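Local structure of gentamicin resistance protein (6CTZ) at residues 88-100 / 192-204. The protein probably confers resistance to gentamicin and related aminoglycosides by transferring a phosphate from a purine nucleotide, apparently GTP, to the 2''-hydroxyl of the antibiotic. The protein carries 2 engineered substitutions. Residues are numbered along the deposited sequence; the frame is centred on the assembly and turned at random.
Sequences YRKVQGQILGEDG and DLSPDHFLTNLNS. With MG (magnesium ion), chain C; GDP (guanosine-5'-diphosphate), chain B; KAN (kanamycin a), chain E.
Ile95 and Leu199 lie side by side beneath the nucleotide, where the short strand 94-95, just after the interlobe linker of this kinase-like fold, pairs antiparallel with strand 198-200, which follows the loop equivalent to the kinase catalytic loop. In the conformer described, Ile95 CG1 meets Leu199 CD1 at 3.7 Å and, anti to its carbonyl carbon (chi1 -64°), leads CD1 up to the ribose O2' and base N3. Leu199 CD1 lies under the base amino group N2, and its CG packs crosswise against Val91 CG1. Together they line one face of the guanine at its N2/N3 edge, where branched aliphatic side chains give a nonpolar surface. The hinge backbone reads the base edge: Val91 N donates to GDP O6 (2.9 Å), while Tyr88 OH donates to N7.

Main-chain bonds fix the register. Gln94 N binds Thr200 O, Thr200 N returns to Gln94 O, and Leu96 N reaches Phe198 O at 161°. Beyond the strand, Gly97 N meets Pro195 O from above the carbonyl plane (2.9 Å). Gly93, at phi 122°, has a backbone shape suited to glycine, and its CA comes to 3.2 Å from Thr200 O.

Within 192-204, His197 ND1 donates in its ring plane to Asp192 O, a bond that would help to orient NE2 toward magnesium (2.2 Å), a site Asp214 shares. Kanamycin N3 donates to Asp192 OD1 and Ser194 OG, and O13 to Asp192 OD2. The contact thus places base recognition beside a metal- and substrate-binding loop, and ND1's donation is consistent with NE2 being the nitrogen that binds magnesium.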
ATOM      1  N   TYR A  88      -8.761  17.006  -1.115  1.00 12.33           N
ATOM      2  CA  TYR A  88      -9.158  16.525  -2.403  1.00 12.48           C
ATOM      3  C   TYR A  88     -10.605  16.074  -2.419  1.00 11.80           C
ATOM      4  O   TYR A  88     -11.072  15.672  -1.422  1.00 12.77           O
ATOM      5  CB  TYR A  88      -8.237  15.381  -2.889  1.00 12.91           C
ATOM      6  CG  TYR A  88      -8.055  14.159  -1.982  1.00 11.81           C
ATOM      7  CD1 TYR A  88      -7.063  14.130  -1.055  1.00 12.79           C
ATOM      8  CD2 TYR A  88      -8.819  13.023  -2.138  1.00 11.86           C
ATOM      9  CE1 TYR A  88      -6.830  13.026  -0.292  1.00 11.89           C
ATOM     10  CE2 TYR A  88      -8.585  11.903  -1.350  1.00 12.27           C
ATOM     11  CZ  TYR A  88      -7.577  11.925  -0.456  1.00 11.70           C
ATOM     12  OH  TYR A  88      -7.279  10.845   0.328  1.00 12.20           O
ATOM     13  N   ARG A  89     -11.262  16.176  -3.556  1.00 12.37           N
ATOM     14  CA  ARG A  89     -12.631  15.703  -3.663  1.00 14.27           C
ATOM     15  C   ARG A  89     -12.582  14.202  -3.377  1.00 12.98           C
ATOM     16  O   ARG A  89     -11.766  13.511  -3.900  1.00 13.86           O
ATOM     17  CB  ARG A  89     -13.237  15.938  -5.051  1.00 16.45           C
ATOM     18  CG  ARG A  89     -13.649  17.380  -5.320  1.00 21.30           C
ATOM     19  CD  ARG A  89     -14.749  17.561  -6.367  1.00 25.55           C
ATOM     20  NE  ARG A  89     -15.305  18.933  -6.311  1.00 29.57           N
ATOM     21  CZ  ARG A  89     -16.335  19.310  -5.543  1.00 31.56           C
ATOM     22  NH1 ARG A  89     -16.959  18.466  -4.782  1.00 31.73           N
ATOM     23  NH2 ARG A  89     -16.745  20.571  -5.545  1.00 32.31           N
ATOM     24  N   LYS A  90     -13.496  13.725  -2.564  1.00 14.29           N
ATOM     25  CA  LYS A  90     -13.526  12.321  -2.201  1.00 15.60           C
ATOM     26  C   LYS A  90     -13.482  11.449  -3.451  1.00 14.20           C
ATOM     27  O   LYS A  90     -14.194  11.692  -4.433  1.00 14.89           O
ATOM     28  CB  LYS A  90     -14.797  12.049  -1.399  1.00 17.91           C
ATOM     29  CG  LYS A  90     -14.820  10.685  -0.756  1.00 21.63           C
ATOM     30  CD  LYS A  90     -16.056  10.497   0.104  1.00 25.58           C
ATOM     31  CE  LYS A  90     -17.313  10.414  -0.732  1.00 29.17           C
ATOM     32  NZ  LYS A  90     -18.477   9.953   0.081  1.00 32.91           N
ATOM     33  N   VAL A  91     -12.603  10.455  -3.434  1.00 14.14           N
ATOM     34  CA  VAL A  91     -12.599   9.484  -4.513  1.00 16.08           C
ATOM     35  C   VAL A  91     -13.819   8.602  -4.287  1.00 20.29           C
ATOM     36  O   VAL A  91     -13.976   7.994  -3.223  1.00 23.70           O
ATOM     37  CB  VAL A  91     -11.278   8.698  -4.533  1.00 14.86           C
ATOM     38  CG1 VAL A  91     -11.267   7.663  -5.654  1.00 16.82           C
ATOM     39  CG2 VAL A  91     -10.099   9.661  -4.699  1.00 15.41           C
ATOM     40  N   GLN A  92     -14.723   8.592  -5.247  1.00 24.40           N
ATOM     41  CA  GLN A  92     -16.041   8.063  -4.947  1.00 26.07           C
ATOM     42  C   GLN A  92     -16.038   6.548  -5.012  1.00 25.98           C
ATOM     43  O   GLN A  92     -15.173   5.921  -5.634  1.00 26.97           O
ATOM     44  CB  GLN A  92     -17.094   8.638  -5.892  1.00 28.95           C
ATOM     45  CG  GLN A  92     -17.335  10.136  -5.720  1.00 31.68           C
ATOM     46  CD  GLN A  92     -18.065  10.487  -4.430  1.00 34.28           C
ATOM     47  OE1 GLN A  92     -18.815   9.677  -3.878  1.00 35.48           O
ATOM     48  NE2 GLN A  92     -17.851  11.708  -3.949  1.00 35.84           N
ATOM     49  N   GLY A  93     -17.010   5.965  -4.334  1.00 25.32           N
ATOM     50  CA  GLY A  93     -17.192   4.535  -4.337  1.00 23.85           C
ATOM     51  C   GLY A  93     -17.142   3.958  -2.940  1.00 24.35           C
ATOM     52  O   GLY A  93     -16.999   4.659  -1.940  1.00 25.61           O
ATOM     53  N   GLN A  94     -17.279   2.648  -2.895  1.00 22.65           N
ATOM     54  CA  GLN A  94     -17.203   1.889  -1.661  1.00 22.66           C
ATOM     55  C   GLN A  94     -15.802   1.308  -1.590  1.00 19.21           C
ATOM     56  O   GLN A  94     -15.343   0.692  -2.554  1.00 16.86           O
ATOM     57  CB  GLN A  94     -18.246   0.767  -1.700  1.00 25.24           C
ATOM     58  CG  GLN A  94     -18.010  -0.391  -0.732  1.00 27.47           C
ATOM     59  CD  GLN A  94     -18.421  -0.074   0.695  1.00 28.86           C
ATOM     60  OE1 GLN A  94     -19.531   0.403   0.946  1.00 29.10           O
ATOM     61  NE2 GLN A  94     -17.521  -0.339   1.640  1.00 29.86           N
ATOM     62  N   ILE A  95     -15.103   1.554  -0.479  1.00 17.54           N
ATOM     63  CA  ILE A  95     -13.846   0.856  -0.241  1.00 15.65           C
ATOM     64  C   ILE A  95     -14.133  -0.633  -0.181  1.00 16.22           C
ATOM     65  O   ILE A  95     -15.025  -1.076   0.549  1.00 19.05           O
ATOM     66  CB  ILE A  95     -13.196   1.342   1.062  1.00 15.39           C
ATOM     67  CG1 ILE A  95     -12.821   2.821   0.959  1.00 17.14           C
ATOM     68  CG2 ILE A  95     -11.994   0.474   1.423  1.00 15.47           C
ATOM     69  CD1 ILE A  95     -12.179   3.361   2.203  0.53 16.93           C
ATOM     70  N   LEU A  96     -13.387  -1.415  -0.955  1.00 15.41           N
ATOM     71  CA  LEU A  96     -13.619  -2.856  -0.977  1.00 16.25           C
ATOM     72  C   LEU A  96     -13.216  -3.514   0.341  1.00 15.69           C
ATOM     73  O   LEU A  96     -13.987  -4.292   0.916  1.00 17.24           O
ATOM     74  CB  LEU A  96     -12.872  -3.484  -2.155  1.00 17.34           C
ATOM     75  CG  LEU A  96     -13.081  -4.991  -2.329  1.00 19.47           C
ATOM     76  CD1 LEU A  96     -14.548  -5.269  -2.623  1.00 21.51           C
ATOM     77  CD2 LEU A  96     -12.194  -5.527  -3.442  1.00 20.44           C
ATOM     78  N   GLY A  97     -12.000  -3.248   0.820  1.00 14.53           N
ATOM     79  CA  GLY A  97     -11.500  -3.842   2.051  1.00 17.79           C
ATOM     80  C   GLY A  97     -11.106  -5.303   1.914  1.00 22.35           C
ATOM     81  O   GLY A  97     -11.388  -5.917   0.885  1.00 23.37           O
ATOM     82  N   GLU A  98     -10.409  -5.830   2.906  1.00 27.74           N
ATOM     83  CA  GLU A  98     -10.233  -7.278   2.930  0.54 30.98           C
ATOM     84  C   GLU A  98     -11.449  -8.269   2.904  1.00 32.59           C
ATOM     85  O   GLU A  98     -11.512  -9.198   2.189  1.00 34.47           O
ATOM     86  CB  GLU A  98      -9.248  -7.732   3.991  0.54 32.98           C
ATOM     87  CG  GLU A  98      -8.829  -6.718   5.067  0.54 34.61           C
ATOM     88  CD  GLU A  98      -8.234  -7.380   6.327  0.54 36.09           C
ATOM     89  OE1 GLU A  98      -8.391  -8.589   6.493  0.54 36.86           O
ATOM     90  OE2 GLU A  98      -7.655  -6.701   7.178  0.54 36.28           O
ATOM     91  N   ASP A  99     -12.378  -7.811   3.694  1.00 34.39           N
ATOM     92  CA  ASP A  99     -13.570  -8.647   3.730  1.00 36.94           C
ATOM     93  C   ASP A  99     -14.434  -8.471   2.494  1.00 36.23           C
ATOM     94  O   ASP A  99     -15.447  -9.166   2.352  1.00 37.26           O
ATOM     95  CB  ASP A  99     -14.352  -8.390   5.016  0.76 39.21           C
ATOM     96  CG  ASP A  99     -13.503  -8.601   6.260  0.71 40.99           C
ATOM     97  OD1 ASP A  99     -12.599  -9.464   6.227  0.72 41.62           O
ATOM     98  OD2 ASP A  99     -13.733  -7.899   7.266  0.63 41.76           O
ATOM     99  N   GLY A 100     -14.036  -7.586   1.584  1.00 34.42           N
ATOM    100  CA  GLY A 100     -14.809  -7.329   0.389  1.00 32.49           C
ATOM    101  C   GLY A 100     -14.612  -8.367  -0.695  1.00 30.31           C
ATOM    102  O   GLY A 100     -15.592  -8.907  -1.209  1.00 28.30           O
ATOM    103  N   ASP A 192       1.750   0.028  -1.723  1.00  9.67           N
ATOM    104  CA  ASP A 192       0.876  -0.349  -0.617  1.00  9.96           C
ATOM    105  C   ASP A 192      -0.479  -0.757  -1.195  1.00  9.72           C
ATOM    106  O   ASP A 192      -1.534  -0.240  -0.817  1.00 10.26           O
ATOM    107  CB  ASP A 192       0.774   0.802   0.386  1.00 11.47           C
ATOM    108  CG  ASP A 192       0.296   0.363   1.755  1.00 13.02           C
ATOM    109  OD1 ASP A 192       0.482  -0.816   2.136  1.00 14.56           O
ATOM    110  OD2 ASP A 192      -0.250   1.225   2.474  1.00 15.64           O
ATOM    111  N   LEU A 193      -0.457  -1.687  -2.156  1.00  9.27           N
ATOM    112  CA  LEU A 193      -1.609  -1.916  -3.029  1.00  9.05           C
ATOM    113  C   LEU A 193      -2.529  -2.983  -2.428  1.00  9.44           C
ATOM    114  O   LEU A 193      -2.634  -4.112  -2.900  1.00 10.65           O
ATOM    115  CB  LEU A 193      -1.140  -2.265  -4.435  1.00  9.90           C
ATOM    116  CG  LEU A 193      -2.209  -2.236  -5.526  1.00  9.89           C
ATOM    117  CD1 LEU A 193      -2.761  -0.826  -5.717  1.00 11.52           C
ATOM    118  CD2 LEU A 193      -1.631  -2.728  -6.838  1.00 12.11           C
ATOM    119  N   SER A 194      -3.210  -2.584  -1.366  1.00  9.89           N
ATOM    120  CA  SER A 194      -4.109  -3.432  -0.610  1.00  9.94           C
ATOM    121  C   SER A 194      -5.547  -2.985  -0.819  1.00  9.49           C
ATOM    122  O   SER A 194      -5.802  -1.827  -1.172  1.00  9.67           O
ATOM    123  CB  SER A 194      -3.760  -3.376   0.885  1.00  9.83           C
ATOM    124  OG  SER A 194      -3.507  -2.049   1.318  1.00 10.55           O
ATOM    125  N   PRO A 195      -6.521  -3.877  -0.587  1.00  9.27           N
ATOM    126  CA  PRO A 195      -7.911  -3.577  -0.970  1.00 10.33           C
ATOM    127  C   PRO A 195      -8.591  -2.539  -0.089  1.00 10.19           C
ATOM    128  O   PRO A 195      -9.674  -2.059  -0.466  1.00 10.41           O
ATOM    129  CB  PRO A 195      -8.605  -4.950  -0.917  1.00 11.69           C
ATOM    130  CG  PRO A 195      -7.739  -5.774  -0.009  1.00 11.37           C
ATOM    131  CD  PRO A 195      -6.337  -5.316  -0.308  1.00 10.87           C
ATOM    132  N   ASP A 196      -7.982  -2.149   1.037  1.00 10.69           N
ATOM    133  CA  ASP A 196      -8.448  -0.977   1.776  1.00 11.08           C
ATOM    134  C   ASP A 196      -8.217   0.322   1.006  1.00 10.67           C
ATOM    135  O   ASP A 196      -8.664   1.385   1.451  1.00 11.83           O
ATOM    136  CB  ASP A 196      -7.823  -0.915   3.182  1.00 12.08           C
ATOM    137  CG  ASP A 196      -6.329  -0.683   3.155  1.00 14.16           C
ATOM    138  OD1 ASP A 196      -5.695  -1.043   2.156  1.00 14.56           O
ATOM    139  OD2 ASP A 196      -5.786  -0.119   4.133  1.00 17.38           O
ATOM    140  N   HIS A 197      -7.552   0.249  -0.148  1.00  9.45           N
ATOM    141  CA  HIS A 197      -7.305   1.387  -1.019  1.00 10.19           C
ATOM    142  C   HIS A 197      -8.034   1.273  -2.346  1.00 10.71           C
ATOM    143  O   HIS A 197      -7.837   2.126  -3.212  1.00 11.51           O
ATOM    144  CB  HIS A 197      -5.806   1.529  -1.291  1.00 10.45           C
ATOM    145  CG  HIS A 197      -5.001   1.829  -0.074  1.00 10.56           C
ATOM    146  ND1 HIS A 197      -3.711   1.373   0.095  1.00 11.11           N
ATOM    147  CD2 HIS A 197      -5.288   2.564   1.026  1.00 10.72           C
ATOM    148  CE1 HIS A 197      -3.239   1.814   1.246  1.00 11.70           C
ATOM    149  NE2 HIS A 197      -4.177   2.539   1.832  1.00 11.50           N
ATOM    150  N   PHE A 198      -8.861   0.242  -2.538  1.00 10.38           N
ATOM    151  CA  PHE A 198      -9.592   0.052  -3.789  1.00 10.68           C
ATOM    152  C   PHE A 198     -10.990   0.624  -3.613  1.00 10.90           C
ATOM    153  O   PHE A 198     -11.746   0.172  -2.746  1.00 12.82           O
ATOM    154  CB  PHE A 198      -9.744  -1.425  -4.170  1.00 10.72           C
ATOM    155  CG  PHE A 198      -8.453  -2.195  -4.322  1.00 11.34           C
ATOM    156  CD1 PHE A 198      -7.216  -1.568  -4.336  1.00 12.41           C
ATOM    157  CD2 PHE A 198      -8.500  -3.572  -4.479  1.00 11.66           C
ATOM    158  CE1 PHE A 198      -6.049  -2.311  -4.465  1.00 13.33           C
ATOM    159  CE2 PHE A 198      -7.336  -4.323  -4.604  1.00 13.11           C
ATOM    160  CZ  PHE A 198      -6.114  -3.685  -4.603  1.00 14.28           C
ATOM    161  N   LEU A 199     -11.336   1.604  -4.433  1.00 11.43           N
ATOM    162  CA  LEU A 199     -12.685   2.153  -4.449  1.00 11.98           C
ATOM    163  C   LEU A 199     -13.458   1.517  -5.594  1.00 11.87           C
ATOM    164  O   LEU A 199     -12.944   1.418  -6.712  1.00 11.80           O
ATOM    165  CB  LEU A 199     -12.650   3.675  -4.615  1.00 13.78           C
ATOM    166  CG  LEU A 199     -12.327   4.541  -3.391  1.00 16.82           C
ATOM    167  CD1 LEU A 199     -13.451   4.473  -2.340  1.00 18.84           C
ATOM    168  CD2 LEU A 199     -10.941   4.240  -2.821  1.00 18.71           C
ATOM    169  N   THR A 200     -14.688   1.084  -5.315  1.00 11.90           N
ATOM    170  CA  THR A 200     -15.461   0.324  -6.286  1.00 12.78           C
ATOM    171  C   THR A 200     -16.847   0.917  -6.472  1.00 13.11           C
ATOM    172  O   THR A 200     -17.403   1.576  -5.587  1.00 13.99           O
ATOM    173  CB  THR A 200     -15.640  -1.151  -5.865  1.00 15.35           C
ATOM    174  OG1 THR A 200     -16.396  -1.215  -4.644  1.00 18.06           O
ATOM    175  CG2 THR A 200     -14.294  -1.841  -5.666  1.00 17.02           C
ATOM    176  N   ASN A 201     -17.410   0.639  -7.643  1.00 13.22           N
ATOM    177  CA  ASN A 201     -18.841   0.787  -7.879  1.00 13.46           C
ATOM    178  C   ASN A 201     -19.304  -0.550  -8.439  1.00 13.75           C
ATOM    179  O   ASN A 201     -19.305  -0.763  -9.656  1.00 14.41           O
ATOM    180  CB  ASN A 201     -19.165   1.939  -8.820  1.00 15.70           C
ATOM    181  CG  ASN A 201     -20.641   2.022  -9.104  1.00 18.50           C
ATOM    182  OD1 ASN A 201     -21.434   1.328  -8.467  1.00 17.69           O
ATOM    183  ND2 ASN A 201     -21.025   2.864 -10.045  1.00 22.82           N
ATOM    184  N   LEU A 202     -19.706  -1.449  -7.541  1.00 14.41           N
ATOM    185  CA  LEU A 202     -20.135  -2.771  -7.962  1.00 16.13           C
ATOM    186  C   LEU A 202     -21.448  -2.744  -8.743  1.00 16.17           C
ATOM    187  O   LEU A 202     -21.830  -3.774  -9.304  1.00 19.69           O
ATOM    188  CB  LEU A 202     -20.188  -3.709  -6.751  1.00 17.64           C
ATOM    189  CG  LEU A 202     -18.807  -3.949  -6.114  1.00 19.54           C
ATOM    190  CD1 LEU A 202     -18.892  -4.749  -4.826  1.00 20.22           C
ATOM    191  CD2 LEU A 202     -17.888  -4.654  -7.089  1.00 21.57           C
ATOM    192  N   ASN A 203     -22.132  -1.595  -8.815  1.00 16.65           N
ATOM    193  CA  ASN A 203     -23.266  -1.467  -9.725  1.00 18.70           C
ATOM    194  C   ASN A 203     -22.835  -1.506 -11.182  1.00 20.42           C
ATOM    195  O   ASN A 203     -23.647  -1.853 -12.045  1.00 22.47           O
ATOM    196  CB  ASN A 203     -24.046  -0.185  -9.437  1.00 19.37           C
ATOM    197  CG  ASN A 203     -24.536  -0.127  -8.018  1.00 20.72           C
ATOM    198  OD1 ASN A 203     -25.411  -0.891  -7.636  1.00 21.57           O
ATOM    199  ND2 ASN A 203     -23.966   0.769  -7.222  1.00 21.50           N
ATOM    200  N   SER A 204     -21.586  -1.152 -11.476  1.00 20.66           N
ATOM    201  CA  SER A 204     -21.052  -1.249 -12.830  0.67 21.71           C
ATOM    202  C   SER A 204     -20.489  -2.649 -13.024  1.00 23.36           C
ATOM    203  O   SER A 204     -19.438  -2.988 -12.473  1.00 25.51           O
ATOM    204  CB  SER A 204     -19.970  -0.203 -13.064  0.67 23.17           C
ATOM    205  OG  SER A 204     -19.379  -0.427 -14.327  0.67 23.91           O
TER
HETATM  206 MG    MG C 402      -3.522   3.727   3.552  1.00 12.68          MG
HETATM  207  PB  GDP B 401      -2.351   6.124   5.337  1.00 13.20           P
HETATM  208  O1B GDP B 401      -1.272   6.611   4.399  1.00 13.74           O
HETATM  209  O2B GDP B 401      -2.658   4.654   5.144  1.00 12.41           O
HETATM  210  O3B GDP B 401      -2.074   6.512   6.772  1.00 14.36           O
HETATM  211  O3A GDP B 401      -3.668   6.972   4.932  1.00 12.67           O
HETATM  212  PA  GDP B 401      -4.641   6.791   3.650  1.00 12.85           P
HETATM  213  O1A GDP B 401      -4.229   7.707   2.536  1.00 12.63           O
HETATM  214  O2A GDP B 401      -4.730   5.325   3.265  1.00 12.49           O
HETATM  215  O5' GDP B 401      -6.036   7.362   4.253  1.00 13.39           O
HETATM  216  C5' GDP B 401      -6.557   6.786   5.444  1.00 14.88           C
HETATM  217  C4' GDP B 401      -7.922   6.209   5.153  1.00 13.94           C
HETATM  218  O4' GDP B 401      -8.818   7.279   4.851  1.00 14.24           O
HETATM  219  C3' GDP B 401      -7.993   5.300   3.938  1.00 13.54           C
HETATM  220  O3' GDP B 401      -7.537   3.971   4.210  1.00 15.04           O
HETATM  221  C2' GDP B 401      -9.474   5.335   3.660  1.00 13.25           C
HETATM  222  O2' GDP B 401     -10.180   4.523   4.605  1.00 15.35           O
HETATM  223  C1' GDP B 401      -9.818   6.783   3.971  1.00 13.30           C
HETATM  224  N9  GDP B 401      -9.767   7.590   2.736  1.00 11.79           N
HETATM  225  C8  GDP B 401      -8.768   8.398   2.311  1.00 12.39           C
HETATM  226  N7  GDP B 401      -9.117   8.966   1.128  1.00 12.32           N
HETATM  227  C5  GDP B 401     -10.346   8.519   0.805  1.00 11.97           C
HETATM  228  C6  GDP B 401     -11.295   8.697  -0.300  1.00 12.06           C
HETATM  229  O6  GDP B 401     -11.030   9.454  -1.253  1.00 12.71           O
HETATM  230  N1  GDP B 401     -12.458   8.031  -0.220  1.00 13.36           N
HETATM  231  C2  GDP B 401     -12.780   7.208   0.802  1.00 13.94           C
HETATM  232  N2  GDP B 401     -13.978   6.592   0.803  1.00 14.99           N
HETATM  233  N3  GDP B 401     -11.953   6.987   1.847  1.00 13.17           N
HETATM  234  C4  GDP B 401     -10.762   7.620   1.877  1.00 11.95           C
HETATM  235  C1  KAN E 404      -1.241  -6.280   8.441  1.00 19.28           C
HETATM  236  C2  KAN E 404      -0.758  -7.707   8.701  1.00 21.22           C
HETATM  237  C3  KAN E 404      -1.904  -8.675   8.489  1.00 23.66           C
HETATM  238  C4  KAN E 404      -3.016  -8.280   9.448  1.00 24.99           C
HETATM  239  C5  KAN E 404      -3.462  -6.840   9.210  1.00 25.25           C
HETATM  240  C6  KAN E 404      -4.516  -6.402  10.222  1.00 28.14           C
HETATM  241  C7  KAN E 404      -1.472  -3.075   4.227  1.00 10.92           C
HETATM  242  C8  KAN E 404      -0.909  -2.719   5.600  1.00 11.34           C
HETATM  243  C9  KAN E 404      -0.625  -3.996   6.399  1.00 13.46           C
HETATM  244  C10 KAN E 404      -1.869  -4.877   6.522  1.00 14.43           C
HETATM  245  C11 KAN E 404      -2.457  -5.168   5.139  1.00 14.60           C
HETATM  246  C12 KAN E 404      -2.754  -3.883   4.377  1.00 12.68           C
HETATM  247  C13 KAN E 404       0.743  -1.130   6.406  1.00 13.67           C
HETATM  248  C14 KAN E 404       1.376   0.133   5.842  1.00 14.98           C
HETATM  249  C15 KAN E 404       2.565  -0.266   4.963  1.00 16.52           C
HETATM  250  C16 KAN E 404       3.542  -1.107   5.776  1.00 17.65           C
HETATM  251  C17 KAN E 404       2.815  -2.288   6.391  1.00 18.07           C
HETATM  252  C18 KAN E 404       3.762  -3.049   7.305  1.00 21.09           C
HETATM  253  N1  KAN E 404      -4.844  -5.012   9.963  1.00 29.41           N
HETATM  254  N2  KAN E 404      -3.679  -5.959   5.241  1.00 17.34           N
HETATM  255  N3  KAN E 404      -1.714  -1.849   3.467  1.00 11.54           N
HETATM  256  N4  KAN E 404       3.259   0.890   4.407  1.00 19.29           N
HETATM  257  O5  KAN E 404      -2.372  -5.911   9.237  1.00 22.00           O
HETATM  258  O6  KAN E 404       0.309  -8.006   7.797  1.00 22.82           O
HETATM  259  O7  KAN E 404      -1.491 -10.020   8.750  1.00 25.13           O
HETATM  260  O8  KAN E 404      -4.124  -9.162   9.258  1.00 26.69           O
HETATM  261  O9  KAN E 404      -1.539  -6.165   7.047  1.00 16.85           O
HETATM  262  O10 KAN E 404      -0.197  -3.636   7.723  1.00 15.58           O
HETATM  263  O11 KAN E 404       0.290  -1.972   5.347  1.00 12.22           O
HETATM  264  O12 KAN E 404       1.721  -1.830   7.168  1.00 16.04           O
HETATM  265  O13 KAN E 404       0.372   0.850   5.120  1.00 17.45           O
HETATM  266  O14 KAN E 404       4.607  -1.624   4.960  1.00 19.06           O
HETATM  267  O15 KAN E 404       3.070  -4.164   7.877  0.65 22.46           O
HETATM  268  O   HOH W   1      -4.961   2.733   4.630  1.00 13.61           O
HETATM  269  O   HOH W   2      -2.196   2.161   4.007  1.00 13.10           O